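Local structure of cytochrome c (Pseudomonas aeruginosa, 6RTE) at residues V152-D157 with I171-S176. The protein acts as the dihydro-heme d1 dehydrogenase NirN in heme d1 biosynthesis, with an eight-bladed beta-propeller and a heme c domain. Numbering follows the deposited sequence.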
ATOM      1  N   VAL A 152      -8.318  -1.036  10.096  1.00 29.93           N
ATOM      2  CA  VAL A 152      -7.379  -0.008  10.554  1.00 30.47           C
ATOM      3  C   VAL A 152      -6.015  -0.644  10.752  1.00 30.18           C
ATOM      4  O   VAL A 152      -5.871  -1.596  11.528  1.00 31.39           O
ATOM      5  CB  VAL A 152      -7.856   0.668  11.848  1.00 32.86           C
ATOM      6  CG1 VAL A 152      -6.869   1.768  12.254  1.00 35.31           C
ATOM      7  CG2 VAL A 152      -9.224   1.235  11.660  1.00 32.32           C
ATOM      8  N   VAL A 153      -5.016  -0.114  10.057  1.00 29.37           N
ATOM      9  CA  VAL A 153      -3.647  -0.623  10.138  1.00 31.16           C
ATOM     10  C   VAL A 153      -2.927   0.137  11.249  1.00 34.29           C
ATOM     11  O   VAL A 153      -2.791   1.367  11.193  1.00 34.87           O
ATOM     12  CB  VAL A 153      -2.930  -0.483   8.790  1.00 32.39           C
ATOM     13  CG1 VAL A 153      -1.488  -0.955   8.889  1.00 34.81           C
ATOM     14  CG2 VAL A 153      -3.654  -1.307   7.709  1.00 30.35           C
ATOM     15  N   GLU A 154      -2.519  -0.587  12.290  1.00 36.63           N
ATOM     16  CA  GLU A 154      -1.773   0.001  13.410  1.00 39.66           C
ATOM     17  C   GLU A 154      -0.296  -0.326  13.182  1.00 37.26           C
ATOM     18  O   GLU A 154       0.207  -1.361  13.624  1.00 36.02           O
ATOM     19  CB  GLU A 154      -2.273  -0.533  14.745  1.00 43.53           C
ATOM     20  CG  GLU A 154      -3.707  -0.149  15.069  1.00 44.99           C
ATOM     21  CD  GLU A 154      -4.194  -0.776  16.363  1.00 45.21           C
ATOM     22  OE1 GLU A 154      -4.897  -1.818  16.311  1.00 44.69           O
ATOM     23  OE2 GLU A 154      -3.866  -0.228  17.433  1.00 45.30           O
ATOM     24  N   SER A 155       0.395   0.565  12.472  1.00 36.21           N
ATOM     25  CA  SER A 155       1.731   0.234  11.983  1.00 36.19           C
ATOM     26  C   SER A 155       2.802   0.326  13.064  1.00 37.82           C
ATOM     27  O   SER A 155       3.874  -0.259  12.900  1.00 36.00           O
ATOM     28  CB  SER A 155       2.088   1.145  10.807  1.00 38.55           C
ATOM     29  OG  SER A 155       2.429   2.449  11.248  1.00 42.89           O
ATOM     30  N   GLY A 156       2.538   1.038  14.158  1.00 41.96           N
ATOM     31  CA  GLY A 156       3.538   1.182  15.204  1.00 46.38           C
ATOM     32  C   GLY A 156       3.845  -0.118  15.924  1.00 46.41           C
ATOM     33  O   GLY A 156       4.995  -0.372  16.296  1.00 48.94           O
ATOM     34  N   ASP A 157       2.825  -0.951  16.152  1.00 44.60           N
ATOM     35  CA  ASP A 157       3.008  -2.242  16.807  1.00 44.25           C
ATOM     36  C   ASP A 157       2.501  -3.392  15.945  1.00 41.64           C
ATOM     37  O   ASP A 157       2.332  -4.508  16.440  1.00 42.66           O
ATOM     38  CB  ASP A 157       2.332  -2.258  18.185  1.00 48.44           C
ATOM     39  CG  ASP A 157       0.926  -1.666  18.172  1.00 49.52           C
ATOM     40  OD1 ASP A 157       0.355  -1.455  17.078  1.00 47.62           O
ATOM     41  OD2 ASP A 157       0.392  -1.409  19.278  1.00 51.28           O
ATOM     42  N   ILE A 171     -14.304  -4.121  17.133  1.00 37.34           N
ATOM     43  CA  ILE A 171     -14.899  -5.437  17.320  1.00 37.82           C
ATOM     44  C   ILE A 171     -13.863  -6.544  17.278  1.00 36.95           C
ATOM     45  O   ILE A 171     -14.189  -7.694  17.619  1.00 37.59           O
ATOM     46  CB  ILE A 171     -16.023  -5.716  16.296  1.00 38.07           C
ATOM     47  CG1 ILE A 171     -15.489  -5.762  14.867  1.00 38.17           C
ATOM     48  CG2 ILE A 171     -17.112  -4.647  16.409  1.00 39.04           C
ATOM     49  CD1 ILE A 171     -16.537  -6.237  13.859  1.00 38.77           C
ATOM     50  N   ALA A 172     -12.628  -6.237  16.886  1.00 35.64           N
ATOM     51  CA  ALA A 172     -11.546  -7.210  16.878  1.00 35.27           C
ATOM     52  C   ALA A 172     -10.228  -6.465  16.718  1.00 35.57           C
ATOM     53  O   ALA A 172     -10.176  -5.403  16.085  1.00 34.78           O
ATOM     54  CB  ALA A 172     -11.710  -8.231  15.747  1.00 32.74           C
ATOM     55  N   ARG A 173      -9.171  -7.039  17.281  1.00 37.37           N
ATOM     56  CA  ARG A 173      -7.816  -6.558  17.074  1.00 39.13           C
ATOM     57  C   ARG A 173      -6.913  -7.779  17.018  1.00 39.33           C
ATOM     58  O   ARG A 173      -7.082  -8.705  17.815  1.00 42.79           O
ATOM     59  CB  ARG A 173      -7.401  -5.603  18.196  1.00 42.27           C
ATOM     60  CG  ARG A 173      -6.076  -4.892  17.959  1.00 42.05           C
ATOM     61  CD  ARG A 173      -5.738  -3.950  19.114  1.00 44.15           C
ATOM     62  NE  ARG A 173      -4.560  -3.139  18.802  1.00 44.05           N
ATOM     63  CZ  ARG A 173      -3.339  -3.330  19.303  1.00 43.58           C
ATOM     64  NH1 ARG A 173      -3.099  -4.307  20.174  1.00 42.08           N
ATOM     65  NH2 ARG A 173      -2.351  -2.528  18.931  1.00 44.48           N
ATOM     66  N   PHE A 174      -5.994  -7.812  16.056  1.00 35.86           N
ATOM     67  CA  PHE A 174      -5.110  -8.961  15.927  1.00 34.60           C
ATOM     68  C   PHE A 174      -3.732  -8.500  15.466  1.00 35.47           C
ATOM     69  O   PHE A 174      -3.610  -7.483  14.776  1.00 33.04           O
ATOM     70  CB  PHE A 174      -5.677 -10.021  14.951  1.00 33.74           C
ATOM     71  CG  PHE A 174      -6.008  -9.501  13.567  1.00 35.54           C
ATOM     72  CD1 PHE A 174      -7.216  -8.872  13.313  1.00 38.21           C
ATOM     73  CD2 PHE A 174      -5.123  -9.675  12.520  1.00 34.41           C
ATOM     74  CE1 PHE A 174      -7.531  -8.407  12.033  1.00 36.61           C
ATOM     75  CE2 PHE A 174      -5.430  -9.217  11.248  1.00 34.20           C
ATOM     76  CZ  PHE A 174      -6.637  -8.580  11.009  1.00 34.92           C
ATOM     77  N   PRO A 175      -2.675  -9.209  15.872  1.00 40.08           N
ATOM     78  CA  PRO A 175      -1.335  -8.873  15.374  1.00 41.50           C
ATOM     79  C   PRO A 175      -1.186  -9.316  13.932  1.00 37.78           C
ATOM     80  O   PRO A 175      -1.662 -10.385  13.540  1.00 37.95           O
ATOM     81  CB  PRO A 175      -0.400  -9.650  16.306  1.00 43.52           C
ATOM     82  CG  PRO A 175      -1.215 -10.846  16.706  1.00 43.56           C
ATOM     83  CD  PRO A 175      -2.642 -10.348  16.812  1.00 43.07           C
ATOM     84  N   SER A 176      -0.550  -8.466  13.135  1.00 34.76           N
ATOM     85  CA  SER A 176      -0.369  -8.748  11.722  1.00 32.83           C
ATOM     86  C   SER A 176       1.059  -9.212  11.457  1.00 30.98           C
ATOM     87  O   SER A 176       1.908  -9.253  12.352  1.00 30.95           O
ATOM     88  CB  SER A 176      -0.692  -7.511  10.882  1.00 32.73           C
ATOM     89  OG  SER A 176       0.277  -6.489  11.080  1.00 32.61           O
TER
HETATM   90  O   HOH W   1      -0.314  -3.724  21.340  1.00 62.98           O
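R173 reaches across one face of a beta-propeller blade in the cytochrome d1 heme domain to bind E154 and D157, forming a salt-bridge network over the strand 159-164 that separates strands 150-154 and 169-175. Because the two segments are not neighbours in the antiparallel sheet, side chains, with one water, bridge the gap, and a long arginine suits it: CG stands anti to the backbone N (chi1 -172°) and the chain runs extended to NE, passing H159 and T161. E154 meets it at about a right angle, and the guanidinium grips its carboxylate side-on. NE of R173 donates to OE1 of E154 at 2.8 Å, on its syn side but somewhat out of plane, while NH2 of R173 bonds OE2 of E154 at 3.1 Å, coming in from above the carboxylate. The two planes lie 60° apart, so this pairing is far from coplanar. E154 is buried, its carboxylate satisfied by R173 and by OG1 of T161 on the intervening strand, which also bonds OE1. D157, in the turn after strand 150-154 and with its side chain about 7 Å from the bound heme c, meets NH2 of R173 beyond the E154 edge, toward NH1: its OD2 lies 3.0 Å from NH2, which thus serves two carboxylates. A water bridges the two residues, accepting from NH1 of R173 at 3.1 Å and donating to OD2 of D157 at 3.2 Å.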